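Local structure of UPF0311 protein RPA1785 (Rhodopseudomonas palustris, 3C5O) at residues B[78-92]-B[114-128]. The protein is of unknown function but folds as an antiparallel beta-barrel of the UPF0311 (DUF3237) family and assembles from several copies. Sequence-based numbering, arbitrary orientation.
Sequences TDDGAVVYVENVGIR and YFRTRPRFETGHPNY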
loop_
_atom_site.group_PDB
_atom_site.type_symbol
_atom_site.label_atom_id
_atom_site.label_comp_id
_atom_site.label_asym_id
_atom_site.label_seq_id
_atom_site.Cartn_x
_atom_site.Cartn_y
_atom_site.Cartn_z
ATOM N N THR B 78 -7.503 -15.607 -19.500
ATOM C CA THR B 78 -8.738 -16.056 -20.123
ATOM C C THR B 78 -8.533 -16.880 -21.404
ATOM O O THR B 78 -7.439 -16.871 -22.016
ATOM C CB THR B 78 -9.651 -14.898 -20.445
ATOM O OG1 THR B 78 -9.114 -14.168 -21.557
ATOM C CG2 THR B 78 -9.819 -14.004 -19.231
ATOM N N ASP B 79 -9.597 -17.580 -21.807
ATOM C CA ASP B 79 -9.538 -18.459 -22.964
ATOM C C ASP B 79 -9.283 -17.689 -24.270
ATOM O O ASP B 79 -8.840 -18.270 -25.267
ATOM C CB ASP B 79 -10.789 -19.385 -23.057
ATOM C CG ASP B 79 -12.132 -18.618 -23.114
ATOM O OD1 ASP B 79 -12.175 -17.407 -22.806
ATOM O OD2 ASP B 79 -13.167 -19.246 -23.458
ATOM N N ASP B 80 -9.555 -16.388 -24.246
ATOM C CA ASP B 80 -9.457 -15.545 -25.439
ATOM C C ASP B 80 -8.259 -14.593 -25.330
ATOM O O ASP B 80 -8.082 -13.704 -26.158
ATOM C CB ASP B 80 -10.793 -14.818 -25.750
ATOM C CG ASP B 80 -11.225 -13.825 -24.648
ATOM O OD1 ASP B 80 -10.856 -13.988 -23.464
ATOM O OD2 ASP B 80 -11.962 -12.875 -24.965
ATOM N N GLY B 81 -7.444 -14.775 -24.294
ATOM C CA GLY B 81 -6.079 -14.265 -24.340
ATOM C C GLY B 81 -5.716 -13.100 -23.452
ATOM O O GLY B 81 -4.615 -12.537 -23.585
ATOM N N ALA B 82 -6.620 -12.734 -22.554
ATOM C CA ALA B 82 -6.345 -11.704 -21.561
ATOM C C ALA B 82 -5.551 -12.271 -20.391
ATOM O O ALA B 82 -5.804 -13.394 -19.943
ATOM C CB ALA B 82 -7.630 -11.119 -21.047
ATOM N N VAL B 83 -4.597 -11.485 -19.905
ATOM C CA VAL B 83 -3.938 -11.752 -18.639
ATOM C C VAL B 83 -4.444 -10.706 -17.678
ATOM O O VAL B 83 -4.360 -9.523 -17.954
ATOM C CB VAL B 83 -2.397 -11.696 -18.769
ATOM C CG1 VAL B 83 -1.725 -11.833 -17.420
ATOM C CG2 VAL B 83 -1.929 -12.802 -19.720
ATOM N N VAL B 84 -5.001 -11.163 -16.566
ATOM C CA VAL B 84 -5.590 -10.290 -15.548
ATOM C C VAL B 84 -4.862 -10.497 -14.241
ATOM O O VAL B 84 -4.834 -11.604 -13.692
ATOM C CB VAL B 84 -7.124 -10.541 -15.331
ATOM C CG1 VAL B 84 -7.714 -9.476 -14.411
ATOM C CG2 VAL B 84 -7.890 -10.538 -16.693
ATOM N N TYR B 85 -4.246 -9.419 -13.764
ATOM C CA TYR B 85 -3.610 -9.376 -12.446
ATOM C C TYR B 85 -4.661 -9.096 -11.358
ATOM O O TYR B 85 -5.480 -8.184 -11.491
ATOM C CB TYR B 85 -2.500 -8.326 -12.492
ATOM C CG TYR B 85 -1.998 -7.837 -11.149
ATOM C CD1 TYR B 85 -1.486 -8.722 -10.196
ATOM C CD2 TYR B 85 -2.004 -6.475 -10.849
ATOM C CE1 TYR B 85 -1.053 -8.264 -8.951
ATOM C CE2 TYR B 85 -1.558 -6.017 -9.641
ATOM C CZ TYR B 85 -1.086 -6.901 -8.693
ATOM O OH TYR B 85 -0.634 -6.392 -7.489
ATOM N N VAL B 86 -4.670 -9.930 -10.320
ATOM C CA VAL B 86 -5.627 -9.831 -9.216
ATOM C C VAL B 86 -4.931 -9.452 -7.917
ATOM O O VAL B 86 -3.950 -10.059 -7.522
ATOM C CB VAL B 86 -6.420 -11.130 -8.966
ATOM C CG1 VAL B 86 -7.537 -10.899 -7.915
ATOM C CG2 VAL B 86 -7.011 -11.681 -10.266
ATOM N N GLU B 87 -5.453 -8.424 -7.284
ATOM C CA GLU B 87 -5.077 -8.061 -5.942
ATOM C C GLU B 87 -6.350 -8.256 -5.117
ATOM O O GLU B 87 -7.290 -7.502 -5.294
ATOM C CB GLU B 87 -4.697 -6.598 -5.955
ATOM C CG GLU B 87 -3.531 -6.203 -5.140
ATOM C CD GLU B 87 -3.101 -4.776 -5.447
ATOM O OE1 GLU B 87 -3.751 -3.839 -4.913
ATOM O OE2 GLU B 87 -2.122 -4.594 -6.219
ATOM N N ASN B 88 -6.389 -9.260 -4.234
ATOM C CA ASN B 88 -7.606 -9.581 -3.467
ATOM C C ASN B 88 -7.419 -9.340 -1.946
ATOM O O ASN B 88 -6.699 -10.085 -1.262
ATOM C CB ASN B 88 -7.995 -11.027 -3.761
ATOM C CG ASN B 88 -9.426 -11.372 -3.362
ATOM O OD1 ASN B 88 -10.310 -10.518 -3.279
ATOM N ND2 ASN B 88 -9.654 -12.669 -3.126
ATOM N N VAL B 89 -8.039 -8.279 -1.435
ATOM C CA VAL B 89 -7.805 -7.845 -0.071
ATOM C C VAL B 89 -9.105 -7.889 0.745
ATOM O O VAL B 89 -10.154 -7.410 0.295
ATOM C CB VAL B 89 -7.169 -6.424 -0.008
ATOM C CG1 VAL B 89 -6.809 -6.064 1.426
ATOM C CG2 VAL B 89 -5.914 -6.332 -0.878
ATOM N N GLY B 90 -9.035 -8.465 1.946
ATOM C CA GLY B 90 -10.200 -8.541 2.769
ATOM C C GLY B 90 -9.990 -9.101 4.143
ATOM O O GLY B 90 -8.921 -8.949 4.749
ATOM N N ILE B 91 -11.049 -9.718 4.651
ATOM C CA ILE B 91 -11.020 -10.287 5.981
ATOM C C ILE B 91 -11.772 -11.606 6.060
ATOM O O ILE B 91 -12.701 -11.863 5.310
ATOM C CB ILE B 91 -11.506 -9.281 7.093
ATOM C CG1 ILE B 91 -12.909 -8.780 6.861
ATOM C CG2 ILE B 91 -10.597 -8.043 7.190
ATOM C CD1 ILE B 91 -13.456 -8.053 8.064
ATOM N N ARG B 92 -11.306 -12.464 6.954
ATOM C CA ARG B 92 -12.067 -13.622 7.342
ATOM C C ARG B 92 -12.159 -13.651 8.860
ATOM O O ARG B 92 -11.151 -13.530 9.567
ATOM C CB ARG B 92 -11.436 -14.885 6.800
ATOM C CG ARG B 92 -12.176 -16.118 7.247
ATOM C CD ARG B 92 -11.823 -17.267 6.367
ATOM N NE ARG B 92 -10.497 -17.784 6.675
ATOM C CZ ARG B 92 -9.488 -17.858 5.815
ATOM N NH1 ARG B 92 -9.615 -17.439 4.559
ATOM N NH2 ARG B 92 -8.342 -18.374 6.221
ATOM N N TYR B 114 -17.702 -15.304 8.126
ATOM C CA TYR B 114 -17.680 -14.033 7.422
ATOM C C TYR B 114 -16.403 -13.994 6.614
ATOM O O TYR B 114 -15.309 -13.998 7.180
ATOM C CB TYR B 114 -17.745 -12.853 8.405
ATOM C CG TYR B 114 -17.847 -11.513 7.693
ATOM C CD1 TYR B 114 -19.091 -10.999 7.313
ATOM C CD2 TYR B 114 -16.698 -10.758 7.407
ATOM C CE1 TYR B 114 -19.187 -9.769 6.660
ATOM C CE2 TYR B 114 -16.782 -9.537 6.761
ATOM C CZ TYR B 114 -18.022 -9.052 6.385
ATOM O OH TYR B 114 -18.103 -7.847 5.752
ATOM N N PHE B 115 -16.525 -13.975 5.290
ATOM C CA PHE B 115 -15.358 -14.027 4.438
ATOM C C PHE B 115 -15.570 -13.184 3.194
ATOM O O PHE B 115 -16.106 -13.675 2.178
ATOM C CB PHE B 115 -15.015 -15.488 4.121
ATOM C CG PHE B 115 -13.722 -15.683 3.384
ATOM C CD1 PHE B 115 -13.348 -16.959 2.967
ATOM C CD2 PHE B 115 -12.892 -14.610 3.073
ATOM C CE1 PHE B 115 -12.161 -17.178 2.259
ATOM C CE2 PHE B 115 -11.681 -14.809 2.344
ATOM C CZ PHE B 115 -11.318 -16.100 1.937
ATOM N N ARG B 116 -15.142 -11.919 3.284
ATOM C CA ARG B 116 -15.434 -10.907 2.287
ATOM C C ARG B 116 -14.175 -10.136 1.934
ATOM O O ARG B 116 -13.319 -9.860 2.801
ATOM C CB ARG B 116 -16.551 -9.945 2.740
ATOM C CG ARG B 116 -17.795 -10.623 3.416
ATOM C CD ARG B 116 -18.831 -11.262 2.454
ATOM N NE ARG B 116 -19.966 -11.814 3.227
ATOM C CZ ARG B 116 -20.012 -13.046 3.741
ATOM N NH1 ARG B 116 -19.027 -13.885 3.537
ATOM N NH2 ARG B 116 -21.063 -13.470 4.433
ATOM N N THR B 117 -14.068 -9.793 0.652
ATOM C CA THR B 117 -12.879 -9.168 0.131
ATOM C C THR B 117 -13.233 -8.117 -0.907
ATOM O O THR B 117 -14.376 -8.032 -1.377
ATOM C CB THR B 117 -11.980 -10.188 -0.609
ATOM O OG1 THR B 117 -12.552 -10.453 -1.892
ATOM C CG2 THR B 117 -11.852 -11.491 0.133
ATOM N N ARG B 118 -12.234 -7.322 -1.280
ATOM C CA ARG B 118 -12.385 -6.415 -2.419
ATOM C C ARG B 118 -11.349 -6.818 -3.456
ATOM O O ARG B 118 -10.177 -6.542 -3.272
ATOM C CB ARG B 118 -12.179 -4.968 -2.015
ATOM C CG ARG B 118 -12.476 -4.037 -3.161
ATOM C CD ARG B 118 -11.519 -2.879 -3.212
ATOM N NE ARG B 118 -11.413 -2.400 -4.585
ATOM C CZ ARG B 118 -10.785 -1.292 -4.950
ATOM N NH1 ARG B 118 -10.224 -0.503 -4.039
ATOM N NH2 ARG B 118 -10.754 -0.956 -6.230
ATOM N N PRO B 119 -11.778 -7.512 -4.525
ATOM C CA PRO B 119 -10.869 -7.795 -5.631
ATOM C C PRO B 119 -10.680 -6.643 -6.617
ATOM O O PRO B 119 -11.668 -6.066 -7.121
ATOM C CB PRO B 119 -11.499 -9.004 -6.307
ATOM C CG PRO B 119 -12.973 -8.920 -5.954
ATOM C CD PRO B 119 -13.114 -8.101 -4.720
ATOM N N ARG B 120 -9.418 -6.330 -6.912
ATOM C CA ARG B 120 -9.059 -5.283 -7.856
ATOM C C ARG B 120 -8.267 -5.888 -9.025
ATOM O O ARG B 120 -7.291 -6.608 -8.825
ATOM C CB ARG B 120 -8.240 -4.188 -7.151
ATOM C CG ARG B 120 -8.224 -2.858 -7.904
ATOM C CD ARG B 120 -7.189 -1.895 -7.364
ATOM N NE ARG B 120 -5.873 -2.489 -7.487
ATOM C CZ ARG B 120 -5.043 -2.308 -8.507
ATOM N NH1 ARG B 120 -3.878 -2.928 -8.498
ATOM N NH2 ARG B 120 -5.360 -1.503 -9.504
ATOM N N PHE B 121 -8.701 -5.585 -10.246
ATOM C CA PHE B 121 -8.144 -6.175 -11.460
ATOM C C PHE B 121 -7.378 -5.169 -12.288
ATOM O O PHE B 121 -7.729 -3.981 -12.316
ATOM C CB PHE B 121 -9.275 -6.787 -12.298
ATOM C CG PHE B 121 -10.149 -7.724 -11.516
ATOM C CD1 PHE B 121 -9.687 -8.981 -11.171
ATOM C CD2 PHE B 121 -11.420 -7.329 -11.110
ATOM C CE1 PHE B 121 -10.477 -9.847 -10.412
ATOM C CE2 PHE B 121 -12.245 -8.189 -10.370
ATOM C CZ PHE B 121 -11.765 -9.448 -10.015
ATOM N N GLU B 122 -6.335 -5.634 -12.931
ATOM C CA GLU B 122 -5.624 -4.870 -13.922
ATOM C C GLU B 122 -5.443 -5.715 -15.145
ATOM O O GLU B 122 -4.921 -6.797 -15.066
ATOM C CB GLU B 122 -4.250 -4.477 -13.416
ATOM C CG GLU B 122 -4.217 -3.432 -12.362
ATOM C CD GLU B 122 -2.806 -3.037 -11.986
ATOM O OE1 GLU B 122 -1.869 -3.518 -12.608
ATOM O OE2 GLU B 122 -2.623 -2.233 -11.087
ATOM N N THR B 123 -5.870 -5.188 -16.279
ATOM C CA THR B 123 -5.676 -5.828 -17.569
ATOM C C THR B 123 -5.626 -4.885 -18.756
ATOM O O THR B 123 -6.248 -3.870 -18.775
ATOM C CB THR B 123 -6.713 -6.886 -17.817
ATOM O OG1 THR B 123 -6.379 -7.629 -18.966
ATOM C CG2 THR B 123 -8.008 -6.295 -17.982
ATOM N N GLY B 124 -4.863 -5.256 -19.760
ATOM C CA GLY B 124 -4.767 -4.468 -20.961
ATOM C C GLY B 124 -5.754 -4.867 -22.028
ATOM O O GLY B 124 -6.104 -4.102 -22.883
ATOM N N HIS B 125 -6.206 -6.092 -21.950
ATOM C CA HIS B 125 -7.109 -6.680 -22.965
ATOM C C HIS B 125 -8.371 -5.840 -23.145
ATOM O O HIS B 125 -9.037 -5.517 -22.161
ATOM C CB HIS B 125 -7.514 -8.110 -22.617
ATOM C CG HIS B 125 -7.992 -8.904 -23.808
ATOM N ND1 HIS B 125 -9.203 -8.669 -24.431
ATOM C CD2 HIS B 125 -7.414 -9.924 -24.490
ATOM C CE1 HIS B 125 -9.343 -9.502 -25.447
ATOM N NE2 HIS B 125 -8.287 -10.292 -25.485
ATOM N N PRO B 126 -8.691 -5.474 -24.398
ATOM C CA PRO B 126 -9.846 -4.623 -24.698
ATOM C C PRO B 126 -11.187 -5.106 -24.175
ATOM O O PRO B 126 -12.038 -4.267 -23.900
ATOM C CB PRO B 126 -9.863 -4.579 -26.238
ATOM C CG PRO B 126 -8.472 -4.774 -26.606
ATOM C CD PRO B 126 -7.911 -5.760 -25.617
ATOM N N ASN B 127 -11.377 -6.425 -24.052
ATOM C CA ASN B 127 -12.692 -7.014 -23.766
ATOM C C ASN B 127 -12.939 -7.033 -22.280
ATOM O O ASN B 127 -14.075 -7.219 -21.844
ATOM C CB ASN B 127 -12.782 -8.447 -24.325
ATOM C CG ASN B 127 -14.194 -9.061 -24.223
ATOM O OD1 ASN B 127 -14.346 -10.235 -23.862
ATOM N ND2 ASN B 127 -15.220 -8.282 -24.557
ATOM N N TYR B 128 -11.862 -6.852 -21.510
ATOM C CA TYR B 128 -11.905 -6.960 -20.052
ATOM C C TYR B 128 -11.551 -5.654 -19.372
ATOM O O TYR B 128 -11.311 -5.606 -18.173
ATOM C CB TYR B 128 -10.999 -8.104 -19.564
ATOM C CG TYR B 128 -11.432 -9.425 -20.137
ATOM C CD1 TYR B 128 -10.882 -9.907 -21.331
ATOM C CD2 TYR B 128 -12.445 -10.156 -19.541
ATOM C CE1 TYR B 128 -11.298 -11.111 -21.872
ATOM C CE2 TYR B 128 -12.874 -11.350 -20.090
ATOM C CZ TYR B 128 -12.293 -11.827 -21.245
ATOM O OH TYR B 128 -12.725 -13.027 -21.777
HETATM O O HOH W 1 -13.554 -15.345 -21.444
#
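Tyr85 and Glu122 form one of four hydrogen-bonded pairs that set the register of two neighbouring antiparallel strands of the eight-stranded barrel: Tyr85 N lies 3.0 Å from Glu122 O, and Glu122 N returns a bond to Tyr85 O. Reciprocal backbone bonds recur at Glu87–Arg120, Val89–Arg118 and Ile91–Arg116, the bond from Val89 N to Arg118 O being weak. On the face bearing Tyr85, the carboxylate of Glu122 meets the edge of the tyrosine ring, its plane turned 74° from it. Arg120, modelled in two conformers, is bent at chi3 (60°), which in the one described brings its guanidinium between two acids. Arg120 NH1 and NH2 both grip Glu122 OE2, NH1 at 3.0 Å; the salt bridge from Arg120 NH1 to Glu87 OE2 (3.3 Å) has a weak hydrogen bond. The other oxygen, Glu122 OE1, pairs with Arg33 of a third subunit, extending this network across the interface. A glutamine here would probably leave Arg120 and that neighbouring arginine without the negative charge they share.

The face carrying Val86 turns to the barrel interior. Val86 CG2 reaches the edge of the Phe121 ring, which also meets Phe136 edge-to-face. Asn88 OD1 accepts Thr117 OG1 at 2.6 Å, the side chains crossing at about a right angle. Gly90 CA and Thr117 CA approach to 3.8 Å; a CB placed on Gly90 would clash with Arg116 O and Thr117 CA. Arg92 CD and NH1 lie over one face of the Phe115 ring, the guanidinium presenting its edge; Arg92 CZ is 4.8 Å from the centroid, a cation-pi contact.

Thr123 OG1 donates to Val83 O from above the carbonyl plane. In the turn, Asp80 OD1 accepts both Thr78 OG1 and Tyr128 OH, the latter at 2.7 Å from the syn side, 28° out of the carboxylate plane.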